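Local coordinates for beta-lactamase-like protein (PDB 6AUF) that probably hydrolyses the beta-lactam ring of antibiotics as a metallo-beta-lactamase of the B3 type, using two bound zinc ions, at residues Ala128-Ala133 with Val179-Ala184; Lys141-Asp146 with His185-Ala190. All blocks are in the same frame, centred on the assembly; numbering follows the deposited sequence.

Interaction 1: residues Ala128-Ala133 with Val179-Ala184; sequences AAVASA and VRETPA
The carboxylate of Glu181 reaches across to Ser132 and, within the metallo-beta-lactamase alpha-beta/beta-alpha sandwich, links the end of strand 175-181 to the first turn of helix 131-139. OE1 takes both bonds: Ser132 OG donates to Glu181 OE1, and Ser132 N donates to the same OE1 at 3.2 Å. The backbone bond is fairly straight, 154° at the hydrogen, and meets OE1 nearly along its C-O bond. With its OG turned back beside its own backbone N (chi1 -55°), Ser132 presents both donors to one oxygen. The glutamate chain is extended beyond CG, which carries the carboxylate past Val130; its CG lies 3.7 Å from Val130 CB. Deeper in the interface the two sheets meet, Val130 CG1 lying 3.9 Å from Val179 CG2, and Ala190 of the adjoining strand 190-197 packs on both valines. The other carboxylate oxygen, OE2, forms a salt bridge with Arg231 of helix 226-241, so serine and arginine together fix the rotation of the group and probably favour its charged form. Beyond these, the main chain of Glu181 is held at both ends, with its N bonded to Asp166 OD1 and its O to Arg238 NH1.

Interaction 2: residues Lys141-Asp146 with His185-Ala190; sequences KPSADD and HSPGSA. With ZN (zinc ion), chain C.
Two type I beta turns, Ser143 to Asp146 and Ser186 to Ser189, face each other, and the backbones come nearest at Asp146 and Ser186, whose CA atoms are 5.7 Å apart. The first turn is closed by Asp146 N bonding to Ser143 O and is reinforced by an ST turn, in which Ser143 OG accepts from Asp145 N at 2.9 Å. Pro187 is the main apolar surface between them: its CG lies 3.8 Å from Asp145 CB, while its CD rests 3.8 Å from Asp146 CA, and the side chain of Asp146 crosses that of Pro187 at about a right angle. Asp146 CG stands anti to the backbone N (chi1 -168°), directing the carboxylate past Ser186 toward the metal site. A water donates to both Asp146 OD1 and His185 O, 2.7 Å from each, bridging the segments. Asp146 OD1 also receives Gln148 N and its OD2 bonds to His109 NE2, making Asp146 a second-shell residue that would help orient this zinc ligand. His185 NE2 binds the zinc ion at 2.1 Å, alongside His107 and His109, with its ND1 held by Thr213 O, while Ser186 OG is bonded to Glu108. The contact thus lies at the edge of the active site, between the loop that follows helix 131-139 and the loop linking strands 175-181 and 190-197.

Both interactions draw on the same two regions of the chain: strand 126-130 with helix 131-139 and the loop after it, and strand 175-181 with the loop leading to strand 190-197. Ala184 ends interaction 1 where His185 begins interaction 2, and their centres lie about 10 Å apart. Interaction 1 is the more buried, a carboxylate bonded directly to the start of a helix, with a small valine contact beside it. Interaction 2 is partly exposed, resting on proline packing and a bridging water, and lies next to the zinc site to which its His185 belongs. They also touch directly: Thr182 O and Ser189 OG form a probable hydrogen bond, and Val130 CG2 packs against Gly188 O.

Interaction 1: residues Ala128-Ala133 with Val179-Ala184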
loop_
_atom_site.group_PDB
_atom_site.type_symbol
_atom_site.label_atom_id
_atom_site.label_comp_id
_atom_site.label_asym_id
_atom_site.label_seq_id
_atom_site.Cartn_x
_atom_site.Cartn_y
_atom_site.Cartn_z
ATOM N N ALA A 128 11.594 4.837 -5.517
ATOM C CA ALA A 128 10.839 5.449 -6.601
ATOM C C ALA A 128 9.441 5.764 -6.102
ATOM O O ALA A 128 8.895 5.021 -5.280
ATOM C CB ALA A 128 10.764 4.541 -7.831
ATOM N N ALA A 129 8.866 6.864 -6.594
ATOM C CA ALA A 129 7.576 7.317 -6.087
ATOM C C ALA A 129 6.929 8.279 -7.075
ATOM O O ALA A 129 7.606 8.908 -7.894
ATOM C CB ALA A 129 7.727 7.976 -4.714
ATOM N N VAL A 130 5.597 8.375 -6.984
ATOM C CA VAL A 130 4.836 9.309 -7.804
ATOM C C VAL A 130 5.154 10.741 -7.390
ATOM O O VAL A 130 5.459 11.034 -6.227
ATOM C CB VAL A 130 3.321 9.046 -7.696
ATOM C CG1 VAL A 130 2.990 7.662 -8.143
ATOM C CG2 VAL A 130 2.829 9.299 -6.280
ATOM N N ALA A 131 5.063 11.652 -8.346
ATOM C CA ALA A 131 5.384 13.035 -8.029
ATOM C C ALA A 131 4.501 13.566 -6.899
ATOM O O ALA A 131 4.971 14.313 -6.032
ATOM C CB ALA A 131 5.263 13.899 -9.289
ATOM N N SER A 132 3.218 13.201 -6.889
ATOM C CA SER A 132 2.315 13.679 -5.844
ATOM C C SER A 132 2.749 13.280 -4.431
ATOM O O SER A 132 2.219 13.831 -3.453
ATOM C CB SER A 132 0.913 13.156 -6.122
ATOM O OG SER A 132 0.509 13.533 -7.423
ATOM N N ALA A 133 3.688 12.341 -4.295
ATOM C CA ALA A 133 4.179 11.934 -2.991
ATOM C C ALA A 133 5.558 12.482 -2.661
ATOM O O ALA A 133 5.902 12.557 -1.479
ATOM C CB ALA A 133 4.208 10.400 -2.887
ATOM N N VAL A 179 2.612 1.660 -11.951
ATOM C CA VAL A 179 1.999 2.495 -10.918
ATOM C C VAL A 179 0.873 3.352 -11.499
ATOM O O VAL A 179 0.901 3.786 -12.654
ATOM C CB VAL A 179 3.052 3.407 -10.257
ATOM C CG1 VAL A 179 3.359 4.589 -11.189
ATOM C CG2 VAL A 179 2.556 3.912 -8.912
ATOM N N ARG A 180 -0.119 3.625 -10.662
ATOM C CA ARG A 180 -1.177 4.567 -10.960
ATOM C C ARG A 180 -1.274 5.547 -9.801
ATOM O O ARG A 180 -1.313 5.126 -8.636
ATOM C CB ARG A 180 -2.537 3.877 -11.152
ATOM C CG ARG A 180 -2.724 3.019 -12.415
ATOM C CD ARG A 180 -2.354 3.695 -13.700
ATOM N NE ARG A 180 -3.085 4.943 -13.927
ATOM C CZ ARG A 180 -4.118 5.083 -14.760
ATOM N NH1 ARG A 180 -4.577 4.043 -15.444
ATOM N NH2 ARG A 180 -4.705 6.273 -14.910
ATOM N N GLU A 181 -1.327 6.847 -10.117
ATOM C CA GLU A 181 -1.712 7.830 -9.107
ATOM C C GLU A 181 -3.193 7.662 -8.778
ATOM O O GLU A 181 -4.051 7.766 -9.667
ATOM C CB GLU A 181 -1.412 9.252 -9.576
ATOM C CG GLU A 181 -0.003 9.702 -9.193
ATOM C CD GLU A 181 0.251 11.170 -9.460
ATOM O OE1 GLU A 181 1.265 11.724 -8.960
ATOM O OE2 GLU A 181 -0.575 11.768 -10.169
ATOM N N THR A 182 -3.489 7.400 -7.504
ATOM C CA THR A 182 -4.837 7.041 -7.042
ATOM C C THR A 182 -5.174 7.853 -5.793
ATOM O O THR A 182 -5.290 7.302 -4.694
ATOM C CB THR A 182 -4.934 5.530 -6.764
ATOM O OG1 THR A 182 -3.951 5.142 -5.786
ATOM C CG2 THR A 182 -4.659 4.742 -8.018
ATOM N N PRO A 183 -5.365 9.169 -5.928
ATOM C CA PRO A 183 -5.290 10.048 -4.749
ATOM C C PRO A 183 -6.567 10.136 -3.925
ATOM O O PRO A 183 -6.961 11.239 -3.527
ATOM C CB PRO A 183 -4.941 11.415 -5.364
ATOM C CG PRO A 183 -4.554 11.111 -6.802
ATOM C CD PRO A 183 -5.402 9.955 -7.169
ATOM N N ALA A 184 -7.202 8.989 -3.640
ATOM C CA ALA A 184 -8.437 8.995 -2.868
ATOM C C ALA A 184 -8.175 9.239 -1.387
ATOM O O ALA A 184 -8.902 10.005 -0.747
ATOM C CB ALA A 184 -9.193 7.691 -3.078
#

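Interaction 2: residues Lys141-Asp146 with His185-Ala190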
loop_
_atom_site.group_PDB
_atom_site.type_symbol
_atom_site.label_atom_id
_atom_site.label_comp_id
_atom_site.label_asym_id
_atom_site.label_seq_id
_atom_site.Cartn_x
_atom_site.Cartn_y
_atom_site.Cartn_z
ATOM N N LYS A 141 7.130 15.227 6.530
ATOM C CA LYS A 141 5.924 15.923 6.970
ATOM C C LYS A 141 4.778 15.695 5.989
ATOM O O LYS A 141 4.966 15.847 4.775
ATOM C CB LYS A 141 6.177 17.416 7.100
ATOM C CG LYS A 141 4.896 18.239 7.180
ATOM C CD LYS A 141 5.197 19.725 7.158
ATOM C CE LYS A 141 4.069 20.513 7.788
ATOM N NZ LYS A 141 4.537 21.853 8.228
ATOM N N PRO A 142 3.586 15.353 6.466
ATOM C CA PRO A 142 2.459 15.189 5.548
ATOM C C PRO A 142 2.110 16.503 4.864
ATOM O O PRO A 142 2.411 17.602 5.342
ATOM C CB PRO A 142 1.324 14.684 6.449
ATOM C CG PRO A 142 1.731 15.048 7.833
ATOM C CD PRO A 142 3.225 15.040 7.858
ATOM N N SER A 143 1.475 16.364 3.707
ATOM C CA SER A 143 1.299 17.474 2.787
ATOM C C SER A 143 0.291 18.479 3.313
ATOM O O SER A 143 -0.633 18.143 4.058
ATOM C CB SER A 143 0.828 16.963 1.428
ATOM O OG SER A 143 0.281 18.014 0.656
ATOM N N ALA A 144 0.456 19.730 2.878
ATOM C CA ALA A 144 -0.518 20.754 3.217
ATOM C C ALA A 144 -1.898 20.414 2.683
ATOM O O ALA A 144 -2.894 20.875 3.251
ATOM C CB ALA A 144 -0.059 22.107 2.686
ATOM N N ASP A 145 -1.976 19.601 1.623
ATOM C CA ASP A 145 -3.240 19.187 1.019
ATOM C C ASP A 145 -3.861 17.967 1.679
ATOM O O ASP A 145 -4.998 17.611 1.341
ATOM C CB ASP A 145 -3.047 18.883 -0.471
ATOM C CG ASP A 145 -2.785 20.132 -1.281
ATOM O OD1 ASP A 145 -3.197 21.219 -0.817
ATOM O OD2 ASP A 145 -2.167 20.027 -2.363
ATOM N N ASP A 146 -3.153 17.315 2.589
ATOM C CA ASP A 146 -3.660 16.090 3.192
ATOM C C ASP A 146 -4.772 16.433 4.176
ATOM O O ASP A 146 -4.535 17.218 5.100
ATOM C CB ASP A 146 -2.525 15.361 3.902
ATOM C CG ASP A 146 -2.895 13.968 4.297
ATOM O OD1 ASP A 146 -3.993 13.761 4.848
ATOM O OD2 ASP A 146 -2.090 13.059 4.043
ATOM N N HIS A 185 -7.141 8.617 -0.828
ATOM C CA HIS A 185 -6.951 8.623 0.615
ATOM C C HIS A 185 -6.016 9.735 1.057
ATOM O O HIS A 185 -6.185 10.283 2.153
ATOM C CB HIS A 185 -6.431 7.247 1.080
ATOM C CG HIS A 185 -5.819 7.254 2.454
ATOM N ND1 HIS A 185 -6.567 7.191 3.612
ATOM C CD2 HIS A 185 -4.529 7.344 2.851
ATOM C CE1 HIS A 185 -5.765 7.233 4.662
ATOM N NE2 HIS A 185 -4.524 7.325 4.226
ATOM N N SER A 186 -5.046 10.072 0.219
ATOM C CA SER A 186 -4.087 11.134 0.478
ATOM C C SER A 186 -3.654 11.707 -0.859
ATOM O O SER A 186 -3.902 11.107 -1.913
ATOM C CB SER A 186 -2.873 10.602 1.236
ATOM O OG SER A 186 -2.098 9.806 0.357
ATOM N N PRO A 187 -2.981 12.856 -0.861
ATOM C CA PRO A 187 -2.524 13.401 -2.147
ATOM C C PRO A 187 -1.542 12.500 -2.867
ATOM O O PRO A 187 -1.594 12.405 -4.105
ATOM C CB PRO A 187 -1.900 14.744 -1.748
ATOM C CG PRO A 187 -2.665 15.138 -0.519
ATOM C CD PRO A 187 -2.880 13.847 0.225
ATOM N N GLY A 188 -0.648 11.832 -2.132
ATOM C CA GLY A 188 0.407 11.023 -2.701
ATOM C C GLY A 188 0.040 9.576 -2.946
ATOM O O GLY A 188 0.906 8.776 -3.323
ATOM N N SER A 189 -1.225 9.211 -2.752
ATOM C CA SER A 189 -1.612 7.808 -2.831
ATOM C C SER A 189 -1.301 7.214 -4.201
ATOM O O SER A 189 -1.586 7.812 -5.247
ATOM C CB SER A 189 -3.095 7.660 -2.519
ATOM O OG SER A 189 -3.563 6.446 -3.067
ATOM N N ALA A 190 -0.711 6.023 -4.186
ATOM C CA ALA A 190 -0.378 5.269 -5.381
ATOM C C ALA A 190 -0.867 3.833 -5.240
ATOM O O ALA A 190 -0.939 3.280 -4.140
ATOM C CB ALA A 190 1.120 5.267 -5.636
HETATM ZN ZN ZN C . -2.955 6.786 5.481
HETATM O O HOH W 1 -5.135 11.353 4.378
#